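Local coordinates for thiol transferase (PDB 4F0B), which probably catalyses thiol-transfer reactions with glutathione, being a Ure2p-type glutathione transferase that binds oxidized glutathione disulfide, at residues G127-Q130 with G131-N134; I144-A147 with I148-L152; F184-A187 with R188-P191. All coordinates share one frame; numbering follows the deposited sequence.

Overall arrangement
After a thioredoxin-type N-terminal domain, the chain enters the helical C-terminal half of the glutathione transferase fold, which holds all three contacts. Each spans neighbouring turns and closes no long loop; they follow in series without nesting or crossing. Contact 1 lies on helix 109-139, contact 2 on the first turns of helix 145-166, and contact 3 at the junction of helices 178-187 and 190-193. Contact 1 is central: Gln132 and Met129 pack on Tyr151 of contact 2, while Gln130 reaches Trp186 of contact 3. Contacts 1 and 3 line one bound disulfide, whereas contact 2 reaches the other across the dimer interface. Contacts 2 and 3 stay about 6 Å apart at their nearest atoms.

Contact 1: residues G127-Q130 with G131-N134; sequences GPMQ and GQAN. With GDS (oxidized glutathione disulfide), chain C.
Gln132 grips the carbonyl of Pro128 twice, which is the oddity of this helix turn. Gln132 N gives the usual helical bond to Pro128 O (3.0 Å), and Gln132 NE2 donates to it as well (3.0 Å). The second bond lies in the carbonyl plane, on a lone pair, whereas the backbone donor is tilted from that plane. A bend at chi2 (-34°), away from a staggered value, folds the amide back over the turn; OE1 is then bonded to Tyr151 and Arg150 of the second subunit. One amide thus ties its own helix to the dimer partner.

Another face of the same turn lies against oxidized glutathione disulfide. Gly131 CA is 3.2 Å from ligand O5, where a beta-carbon would clash, and Pro128 CG and CD each come within 3.4 Å of the carboxylate atom OE6. Gln130, with CG anti to the backbone N (chi1 -167°), extends away from the turn and spends its amide on Tyr159, Thr193 and the backbone O of Trp186.

Within the fold, Met129 faces helix 145-166, Ala133 meets helix 190-193, and Pro128 packs on its counterpart in the second subunit.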
loop_
_atom_site.group_PDB
_atom_site.type_symbol
_atom_site.label_atom_id
_atom_site.label_comp_id
_atom_site.label_asym_id
_atom_site.label_seq_id
_atom_site.Cartn_x
_atom_site.Cartn_y
_atom_site.Cartn_z
ATOM N N GLY A 127 -4.089 -5.862 -4.568
ATOM C CA GLY A 127 -5.041 -6.182 -3.520
ATOM C C GLY A 127 -6.327 -5.366 -3.636
ATOM O O GLY A 127 -7.442 -5.922 -3.671
ATOM N N PRO A 128 -6.222 -4.036 -3.737
ATOM C CA PRO A 128 -7.454 -3.229 -3.828
ATOM C C PRO A 128 -8.248 -3.581 -5.098
ATOM O O PRO A 128 -9.479 -3.739 -5.026
ATOM C CB PRO A 128 -6.926 -1.797 -3.891
ATOM C CG PRO A 128 -5.644 -1.865 -3.025
ATOM C CD PRO A 128 -5.045 -3.217 -3.392
ATOM N N MET A 129 -7.591 -3.663 -6.258
ATOM C CA MET A 129 -8.347 -3.809 -7.508
ATOM C C MET A 129 -8.886 -5.221 -7.717
ATOM O O MET A 129 -10.048 -5.390 -8.118
ATOM C CB MET A 129 -7.491 -3.391 -8.689
ATOM C CG MET A 129 -7.089 -1.935 -8.648
ATOM S SD MET A 129 -8.477 -0.758 -8.750
ATOM C CE MET A 129 -8.705 -0.290 -7.048
ATOM N N GLN A 130 -8.087 -6.236 -7.345
ATOM C CA GLN A 130 -8.589 -7.596 -7.434
ATOM C C GLN A 130 -9.671 -7.817 -6.359
ATOM O O GLN A 130 -10.655 -8.527 -6.608
ATOM C CB GLN A 130 -7.442 -8.595 -7.309
ATOM C CG GLN A 130 -7.866 -10.030 -7.721
ATOM C CD GLN A 130 -6.756 -11.020 -7.546
ATOM O OE1 GLN A 130 -5.583 -10.643 -7.517
ATOM N NE2 GLN A 130 -7.107 -12.280 -7.418
ATOM N N GLY A 131 -9.558 -7.099 -5.236
ATOM C CA GLY A 131 -10.588 -7.166 -4.210
ATOM C C GLY A 131 -11.902 -6.574 -4.718
ATOM O O GLY A 131 -12.987 -7.077 -4.384
ATOM N N GLN A 132 -11.821 -5.524 -5.551
ATOM C CA GLN A 132 -13.049 -4.935 -6.110
ATOM C C GLN A 132 -13.608 -5.874 -7.157
ATOM O O GLN A 132 -14.831 -5.999 -7.275
ATOM C CB GLN A 132 -12.802 -3.554 -6.720
ATOM C CG GLN A 132 -12.244 -2.496 -5.730
ATOM C CD GLN A 132 -12.762 -2.653 -4.318
ATOM O OE1 GLN A 132 -13.941 -2.392 -4.025
ATOM N NE2 GLN A 132 -11.887 -3.092 -3.430
ATOM N N ALA A 133 -12.733 -6.499 -7.956
ATOM C CA ALA A 133 -13.221 -7.488 -8.917
ATOM C C ALA A 133 -13.970 -8.616 -8.218
ATOM O O ALA A 133 -15.051 -9.005 -8.630
ATOM C CB ALA A 133 -12.058 -8.056 -9.729
ATOM N N ASN A 134 -13.410 -9.097 -7.100
ATOM C CA ASN A 134 -14.095 -10.135 -6.350
ATOM C C ASN A 134 -15.409 -9.610 -5.815
ATOM O O ASN A 134 -16.431 -10.308 -5.875
ATOM C CB ASN A 134 -13.230 -10.563 -5.176
ATOM C CG ASN A 134 -12.106 -11.502 -5.584
ATOM O OD1 ASN A 134 -11.990 -11.900 -6.743
ATOM N ND2 ASN A 134 -11.251 -11.840 -4.603
HETATM N N1 GDS C . -5.038 -3.165 3.364
HETATM C CA1 GDS C . -5.418 -4.230 4.345
HETATM C C1 GDS C . -4.217 -5.205 4.478
HETATM O OE1 GDS C . -3.438 -5.327 3.507
HETATM O OE2 GDS C . -4.084 -5.802 5.563
HETATM C CB1 GDS C . -6.627 -5.012 3.806
HETATM C CG1 GDS C . -7.144 -6.049 4.819
HETATM C CD1 GDS C . -8.510 -6.553 4.374
HETATM O O1 GDS C . -9.086 -6.217 3.347
HETATM N N2 GDS C . -9.122 -7.399 5.269
HETATM C CA2 GDS C . -10.437 -8.004 5.018
HETATM C C2 GDS C . -11.333 -7.761 6.212
HETATM O O2 GDS C . -10.906 -7.875 7.390
HETATM C CB2 GDS C . -10.367 -9.514 4.806
HETATM S SG2 GDS C . -9.254 -10.043 3.502
HETATM N N3 GDS C . -12.603 -7.444 5.899
HETATM C CA3 GDS C . -13.574 -7.223 6.975
HETATM C C3 GDS C . -14.331 -5.956 6.818
HETATM O OE3 GDS C . -15.145 -5.692 7.726
HETATM O OE4 GDS C . -14.104 -5.221 5.819
HETATM N N4 GDS C . -9.331 -6.154 0.473
HETATM C CA4 GDS C . -8.749 -5.121 -0.368
HETATM C C4 GDS C . -7.203 -4.958 -0.197
HETATM O OE5 GDS C . -6.520 -5.910 0.235
HETATM O OE6 GDS C . -6.749 -3.847 -0.522
HETATM C C5 GDS C . -10.387 -6.845 0.035
HETATM O O5 GDS C . -10.904 -6.638 -1.088
HETATM C CA5 GDS C . -10.960 -7.892 0.974
HETATM N N5 GDS C . -12.440 -7.894 0.877
HETATM C CB5 GDS C . -10.330 -9.239 0.552
HETATM S SG5 GDS C . -10.717 -10.525 1.734
HETATM C CA6 GDS C . -15.226 -5.238 2.603
HETATM C C6 GDS C . -15.680 -4.614 1.268
HETATM O OE7 GDS C . -14.813 -4.383 0.396
HETATM O OE8 GDS C . -16.898 -4.323 1.165
HETATM N N6 GDS C . -15.958 -4.572 3.679
HETATM C CB6 GDS C . -15.524 -6.771 2.621
HETATM C CG6 GDS C . -14.711 -7.655 1.631
HETATM C CD6 GDS C . -13.245 -7.620 1.954
HETATM O O6 GDS C . -12.763 -7.342 3.041
#

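Contact 2: residues I144-A147 with I148-L152; sequences IPYA and INRYL. With GDS (oxidized glutathione disulfide), chain D.
Tyr146 and Arg150 lie one helical turn apart, with Tyr146 OH 4.2 Å from Arg150 CD; that hydroxyl is hydrogen-bonded to His135 of the second subunit. Arg150 has CG anti to its own backbone N (chi1 163°) and stays extended as far as NE, which carries the guanidinium well beyond the helix. There it meets the alpha-carboxylate of a gamma-glutamyl group in a bidentate, end-on pair: Arg150 NH1 donates to ligand OE8 (2.9 Å) and Arg150 NH2 to ligand OE7 (2.9 Å), the latter almost straight at 175°. The paired bonds limit rotation of both flat groups, with ligand C6 in the guanidinium plane. A water that accepts from Arg150 NH1 is also weakly bonded to Tyr146 OH.

The Tyr151 ring backs the arginine chain, Arg150 CG sitting 3.9 Å above its centre. Arg150 NE makes a weak bond to Tyr151 OH (3.3 Å); Tyr151 OH and Arg150 NH2 are both bonded to Gln132 OE1 of the second subunit.

At the helix N-cap, Ile144 O receives Ile148 N at 3.0 Å. Since Glu83, Thr84 and Arg70 of the second subunit also bind this disulfide, Arg150 makes the glutathione site one shared across a dimeric transferase interface.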
loop_
_atom_site.group_PDB
_atom_site.type_symbol
_atom_site.label_atom_id
_atom_site.label_comp_id
_atom_site.label_asym_id
_atom_site.label_seq_id
_atom_site.Cartn_x
_atom_site.Cartn_y
_atom_site.Cartn_z
ATOM N N ILE A 144 -23.403 -5.877 -11.857
ATOM C CA ILE A 144 -23.157 -4.586 -12.509
ATOM C C ILE A 144 -22.027 -4.773 -13.529
ATOM O O ILE A 144 -20.839 -4.693 -13.171
ATOM C CB ILE A 144 -22.767 -3.555 -11.471
ATOM C CG1 ILE A 144 -23.843 -3.529 -10.370
ATOM C CG2 ILE A 144 -22.606 -2.193 -12.113
ATOM C CD1 ILE A 144 -23.522 -2.644 -9.225
ATOM N N PRO A 145 -22.381 -5.074 -14.788
ATOM C CA PRO A 145 -21.361 -5.438 -15.769
ATOM C C PRO A 145 -20.278 -4.374 -15.927
ATOM O O PRO A 145 -19.116 -4.733 -16.043
ATOM C CB PRO A 145 -22.164 -5.630 -17.066
ATOM C CG PRO A 145 -23.495 -6.128 -16.541
ATOM C CD PRO A 145 -23.749 -5.305 -15.288
ATOM N N TYR A 146 -20.625 -3.093 -15.888
ATOM C CA TYR A 146 -19.580 -2.077 -16.019
ATOM C C TYR A 146 -18.491 -2.246 -14.956
ATOM O O TYR A 146 -17.296 -2.117 -15.243
ATOM C CB TYR A 146 -20.177 -0.643 -15.940
ATOM C CG TYR A 146 -19.085 0.395 -15.916
ATOM C CD1 TYR A 146 -18.459 0.791 -17.080
ATOM C CD2 TYR A 146 -18.618 0.929 -14.705
ATOM C CE1 TYR A 146 -17.424 1.702 -17.070
ATOM C CE2 TYR A 146 -17.574 1.832 -14.659
ATOM C CZ TYR A 146 -16.979 2.224 -15.852
ATOM O OH TYR A 146 -15.927 3.105 -15.877
ATOM N N ALA A 147 -18.909 -2.464 -13.712
ATOM C CA ALA A 147 -17.965 -2.581 -12.623
ATOM C C ALA A 147 -17.196 -3.883 -12.630
ATOM O O ALA A 147 -15.987 -3.876 -12.382
ATOM C CB ALA A 147 -18.693 -2.409 -11.290
ATOM N N ILE A 148 -17.876 -4.982 -12.940
ATOM C CA ILE A 148 -17.213 -6.261 -13.092
ATOM C C ILE A 148 -16.102 -6.117 -14.157
ATOM O O ILE A 148 -14.941 -6.501 -13.935
ATOM C CB ILE A 148 -18.205 -7.347 -13.499
ATOM C CG1 ILE A 148 -19.192 -7.620 -12.342
ATOM C CG2 ILE A 148 -17.477 -8.647 -13.925
ATOM C CD1 ILE A 148 -20.396 -8.515 -12.733
ATOM N N ASN A 149 -16.438 -5.550 -15.305
ATOM C CA ASN A 149 -15.443 -5.417 -16.360
ATOM C C ASN A 149 -14.327 -4.448 -15.977
ATOM O O ASN A 149 -13.148 -4.698 -16.249
ATOM C CB ASN A 149 -16.115 -4.988 -17.665
ATOM C CG ASN A 149 -16.992 -6.072 -18.228
ATOM O OD1 ASN A 149 -16.785 -7.247 -17.946
ATOM N ND2 ASN A 149 -17.976 -5.687 -19.030
ATOM N N ARG A 150 -14.674 -3.329 -15.354
ATOM C CA ARG A 150 -13.623 -2.376 -14.972
ATOM C C ARG A 150 -12.557 -3.054 -14.119
ATOM O O ARG A 150 -11.345 -2.921 -14.357
ATOM C CB ARG A 150 -14.208 -1.185 -14.198
ATOM C CG ARG A 150 -13.152 -0.402 -13.442
ATOM C CD ARG A 150 -13.714 0.972 -12.991
ATOM N NE ARG A 150 -12.804 1.672 -12.094
ATOM C CZ ARG A 150 -11.727 2.363 -12.477
ATOM N NH1 ARG A 150 -11.402 2.485 -13.777
ATOM N NH2 ARG A 150 -10.947 2.887 -11.536
ATOM N N TYR A 151 -13.004 -3.775 -13.089
ATOM C CA TYR A 151 -12.026 -4.341 -12.148
ATOM C C TYR A 151 -11.397 -5.620 -12.645
ATOM O O TYR A 151 -10.235 -5.853 -12.311
ATOM C CB TYR A 151 -12.606 -4.450 -10.708
ATOM C CG TYR A 151 -12.917 -3.072 -10.187
ATOM C CD1 TYR A 151 -11.870 -2.196 -9.896
ATOM C CD2 TYR A 151 -14.232 -2.618 -10.076
ATOM C CE1 TYR A 151 -12.119 -0.881 -9.501
ATOM C CE2 TYR A 151 -14.509 -1.318 -9.667
ATOM C CZ TYR A 151 -13.456 -0.450 -9.395
ATOM O OH TYR A 151 -13.708 0.851 -9.011
ATOM N N LEU A 152 -12.070 -6.409 -13.478
ATOM C CA LEU A 152 -11.376 -7.508 -14.150
ATOM C C LEU A 152 -10.309 -6.957 -15.105
ATOM O O LEU A 152 -9.164 -7.454 -15.095
ATOM C CB LEU A 152 -12.361 -8.421 -14.863
ATOM C CG LEU A 152 -13.159 -9.381 -13.990
ATOM C CD1 LEU A 152 -14.166 -10.140 -14.859
ATOM C CD2 LEU A 152 -12.253 -10.367 -13.255
HETATM N N1 GDS D . -0.397 3.307 -5.947
HETATM C CA1 GDS D . 0.159 4.392 -6.832
HETATM C C1 GDS D . 1.022 5.330 -5.970
HETATM O OE1 GDS D . 0.718 5.458 -4.748
HETATM O OE2 GDS D . 2.006 5.892 -6.518
HETATM C CB1 GDS D . -0.977 5.153 -7.478
HETATM C CG1 GDS D . -0.489 6.196 -8.534
HETATM C CD1 GDS D . -1.636 6.654 -9.367
HETATM O O1 GDS D . -2.791 6.231 -9.244
HETATM N N2 GDS D . -1.280 7.565 -10.323
HETATM C CA2 GDS D . -2.274 8.095 -11.236
HETATM C C2 GDS D . -1.838 7.866 -12.678
HETATM O O2 GDS D . -0.637 8.012 -13.069
HETATM C CB2 GDS D . -2.435 9.611 -11.114
HETATM S SG2 GDS D . -2.905 10.102 -9.401
HETATM N N3 GDS D . -2.846 7.550 -13.534
HETATM C CA3 GDS D . -2.602 7.360 -14.978
HETATM C C3 GDS D . -3.120 6.062 -15.540
HETATM O OE3 GDS D . -2.870 5.861 -16.742
HETATM O OE4 GDS D . -3.747 5.309 -14.781
HETATM N N4 GDS D . -5.267 6.217 -7.701
HETATM C CA4 GDS D . -5.559 5.173 -6.675
HETATM C C4 GDS D . -4.529 5.078 -5.598
HETATM O OE5 GDS D . -3.771 6.052 -5.383
HETATM O OE6 GDS D . -4.560 4.023 -4.957
HETATM C C5 GDS D . -6.271 6.813 -8.346
HETATM O O5 GDS D . -7.480 6.565 -8.093
HETATM C CA5 GDS D . -5.860 7.850 -9.394
HETATM N N5 GDS D . -6.801 7.753 -10.497
HETATM C CB5 GDS D . -5.934 9.211 -8.677
HETATM S SG5 GDS D . -5.170 10.565 -9.693
HETATM C CA6 GDS D . -6.932 5.041 -13.751
HETATM C C6 GDS D . -8.228 4.349 -13.342
HETATM O OE7 GDS D . -8.651 4.526 -12.183
HETATM O OE8 GDS D . -8.779 3.635 -14.188
HETATM N N6 GDS D . -6.382 4.443 -14.976
HETATM C CB6 GDS D . -7.180 6.548 -13.990
HETATM C CG6 GDS D . -7.553 7.376 -12.736
HETATM C CD6 GDS D . -6.424 7.430 -11.731
HETATM O O6 GDS D . -5.253 7.208 -11.986
HETATM O O HOH W 1 -12.851 1.844 -16.183
#

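Contact 3: residues F184-A187 with R188-P191; sequences FGWA and RIAP. With GDS (oxidized glutathione disulfide), chain C.
Phe184 to Pro191 form the break between helices 178-187 and 190-193 in the helical domain of the glutathione transferase fold, where a type I beta turn from Ala187 to Ala190 lies beside the glutathione pocket. Arg188 N still makes the helical bond to Phe184 O (3.0 Å), but the next donor, Ile189 N, reaches back only three residues to Trp186 O (3.1 Å). The turn itself is closed by Ala190 N and Ala187 O at 3.0 Å, the donor standing well above the carbonyl plane, and Ile189 takes the N-cap position of the following helix.

Trp186 points its six-membered ring at the ligand. With CG beside the backbone N (chi1 -75°), the indole swings out and Trp186 CH2 meets ligand CB5 at 3.5 Å, while ligand C5 lies at the ring edge, in plane. NE1 donates to Asn18, whose own amide N binds the same ligand, so the indole acts as a second-shell support as well as a wall. Losing the indole to an alanine here is likely to strip CB5 of this packing partner and leave Asn18 OD1 without its N-H donor, its amide freer to turn.

Farther from the ligand, Arg188 crosses the Phe184 ring: Arg188 CB lies over one face, toward the rim, and Arg188 CD touches Phe184 CE2 at 3.6 Å. The ring and guanidinium planes are 46° apart, and the charged end continues to a salt bridge with Glu211 and a cation-pi contact with Trp20. Arg188 CG lies 3.6 Å from the buried Gly185 O, an oxygen with no polar partner in the model.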
loop_
_atom_site.group_PDB
_atom_site.type_symbol
_atom_site.label_atom_id
_atom_site.label_comp_id
_atom_site.label_asym_id
_atom_site.label_seq_id
_atom_site.Cartn_x
_atom_site.Cartn_y
_atom_site.Cartn_z
ATOM N N PHE A 184 1.310 -13.384 -3.728
ATOM C CA PHE A 184 0.867 -14.759 -3.873
ATOM C C PHE A 184 -0.510 -15.017 -3.254
ATOM O O PHE A 184 -1.318 -15.760 -3.803
ATOM C CB PHE A 184 1.920 -15.719 -3.300
ATOM C CG PHE A 184 1.439 -17.133 -3.200
ATOM C CD1 PHE A 184 1.433 -17.944 -4.330
ATOM C CD2 PHE A 184 1.003 -17.660 -1.979
ATOM C CE1 PHE A 184 0.970 -19.261 -4.251
ATOM C CE2 PHE A 184 0.545 -18.957 -1.899
ATOM C CZ PHE A 184 0.529 -19.756 -3.010
ATOM N N GLY A 185 -0.801 -14.397 -2.116
ATOM C CA GLY A 185 -2.106 -14.622 -1.502
ATOM C C GLY A 185 -3.273 -14.263 -2.421
ATOM O O GLY A 185 -4.320 -14.951 -2.388
ATOM N N TRP A 186 -3.088 -13.184 -3.202
ATOM C CA TRP A 186 -4.062 -12.788 -4.215
ATOM C C TRP A 186 -3.957 -13.596 -5.511
ATOM O O TRP A 186 -4.970 -14.001 -6.095
ATOM C CB TRP A 186 -3.945 -11.285 -4.494
ATOM C CG TRP A 186 -4.537 -10.458 -3.395
ATOM C CD1 TRP A 186 -3.871 -9.885 -2.338
ATOM C CD2 TRP A 186 -5.906 -10.140 -3.255
ATOM N NE1 TRP A 186 -4.780 -9.225 -1.517
ATOM C CE2 TRP A 186 -6.039 -9.364 -2.065
ATOM C CE3 TRP A 186 -7.054 -10.443 -4.017
ATOM C CZ2 TRP A 186 -7.273 -8.853 -1.638
ATOM C CZ3 TRP A 186 -8.293 -9.946 -3.583
ATOM C CH2 TRP A 186 -8.383 -9.155 -2.393
ATOM N N ALA A 187 -2.728 -13.811 -5.974
ATOM C CA ALA A 187 -2.552 -14.487 -7.274
ATOM C C ALA A 187 -3.114 -15.904 -7.254
ATOM O O ALA A 187 -3.638 -16.344 -8.290
ATOM C CB ALA A 187 -1.083 -14.476 -7.671
ATOM N N ARG A 188 -3.018 -16.616 -6.120
ATOM C CA ARG A 188 -3.497 -17.992 -6.098
ATOM C C ARG A 188 -5.018 -18.097 -6.256
ATOM O O ARG A 188 -5.516 -19.171 -6.585
ATOM C CB ARG A 188 -3.005 -18.713 -4.836
ATOM C CG ARG A 188 -3.714 -18.277 -3.559
ATOM C CD ARG A 188 -3.048 -18.906 -2.340
ATOM N NE ARG A 188 -3.146 -20.374 -2.351
ATOM C CZ ARG A 188 -4.133 -21.054 -1.769
ATOM N NH1 ARG A 188 -5.090 -20.412 -1.090
ATOM N NH2 ARG A 188 -4.161 -22.386 -1.820
ATOM N N ILE A 189 -5.742 -16.997 -6.039
ATOM C CA ILE A 189 -7.176 -16.978 -6.293
ATOM C C ILE A 189 -7.560 -16.157 -7.518
ATOM O O ILE A 189 -8.758 -16.005 -7.776
ATOM C CB ILE A 189 -8.006 -16.522 -5.059
ATOM C CG1 ILE A 189 -7.745 -15.038 -4.757
ATOM C CG2 ILE A 189 -7.737 -17.496 -3.866
ATOM C CD1 ILE A 189 -8.754 -14.379 -3.759
ATOM N N ALA A 190 -6.578 -15.699 -8.296
ATOM C CA ALA A 190 -6.894 -15.031 -9.557
ATOM C C ALA A 190 -7.848 -15.829 -10.487
ATOM O O ALA A 190 -8.712 -15.194 -11.100
ATOM C CB ALA A 190 -5.593 -14.625 -10.300
ATOM N N PRO A 191 -7.695 -17.178 -10.605
ATOM C CA PRO A 191 -8.630 -17.913 -11.480
ATOM C C PRO A 191 -10.066 -17.772 -11.016
ATOM O O PRO A 191 -10.987 -17.582 -11.835
ATOM C CB PRO A 191 -8.122 -19.360 -11.390
ATOM C CG PRO A 191 -6.607 -19.195 -11.174
ATOM C CD PRO A 191 -6.567 -18.014 -10.165
HETATM N N1 GDS C . -5.038 -3.165 3.364
HETATM C CA1 GDS C . -5.418 -4.230 4.345
HETATM C C1 GDS C . -4.217 -5.205 4.478
HETATM O OE1 GDS C . -3.438 -5.327 3.507
HETATM O OE2 GDS C . -4.084 -5.802 5.563
HETATM C CB1 GDS C . -6.627 -5.012 3.806
HETATM C CG1 GDS C . -7.144 -6.049 4.819
HETATM C CD1 GDS C . -8.510 -6.553 4.374
HETATM O O1 GDS C . -9.086 -6.217 3.347
HETATM N N2 GDS C . -9.122 -7.399 5.269
HETATM C CA2 GDS C . -10.437 -8.004 5.018
HETATM C C2 GDS C . -11.333 -7.761 6.212
HETATM O O2 GDS C . -10.906 -7.875 7.390
HETATM C CB2 GDS C . -10.367 -9.514 4.806
HETATM S SG2 GDS C . -9.254 -10.043 3.502
HETATM N N3 GDS C . -12.603 -7.444 5.899
HETATM C CA3 GDS C . -13.574 -7.223 6.975
HETATM C C3 GDS C . -14.331 -5.956 6.818
HETATM O OE3 GDS C . -15.145 -5.692 7.726
HETATM O OE4 GDS C . -14.104 -5.221 5.819
HETATM N N4 GDS C . -9.331 -6.154 0.473
HETATM C CA4 GDS C . -8.749 -5.121 -0.368
HETATM C C4 GDS C . -7.203 -4.958 -0.197
HETATM O OE5 GDS C . -6.520 -5.910 0.235
HETATM O OE6 GDS C . -6.749 -3.847 -0.522
HETATM C C5 GDS C . -10.387 -6.845 0.035
HETATM O O5 GDS C . -10.904 -6.638 -1.088
HETATM C CA5 GDS C . -10.960 -7.892 0.974
HETATM N N5 GDS C . -12.440 -7.894 0.877
HETATM C CB5 GDS C . -10.330 -9.239 0.552
HETATM S SG5 GDS C . -10.717 -10.525 1.734
HETATM C CA6 GDS C . -15.226 -5.238 2.603
HETATM C C6 GDS C . -15.680 -4.614 1.268
HETATM O OE7 GDS C . -14.813 -4.383 0.396
HETATM O OE8 GDS C . -16.898 -4.323 1.165
HETATM N N6 GDS C . -15.958 -4.572 3.679
HETATM C CB6 GDS C . -15.524 -6.771 2.621
HETATM C CG6 GDS C . -14.711 -7.655 1.631
HETATM C CD6 GDS C . -13.245 -7.620 1.954
HETATM O O6 GDS C . -12.763 -7.342 3.041
#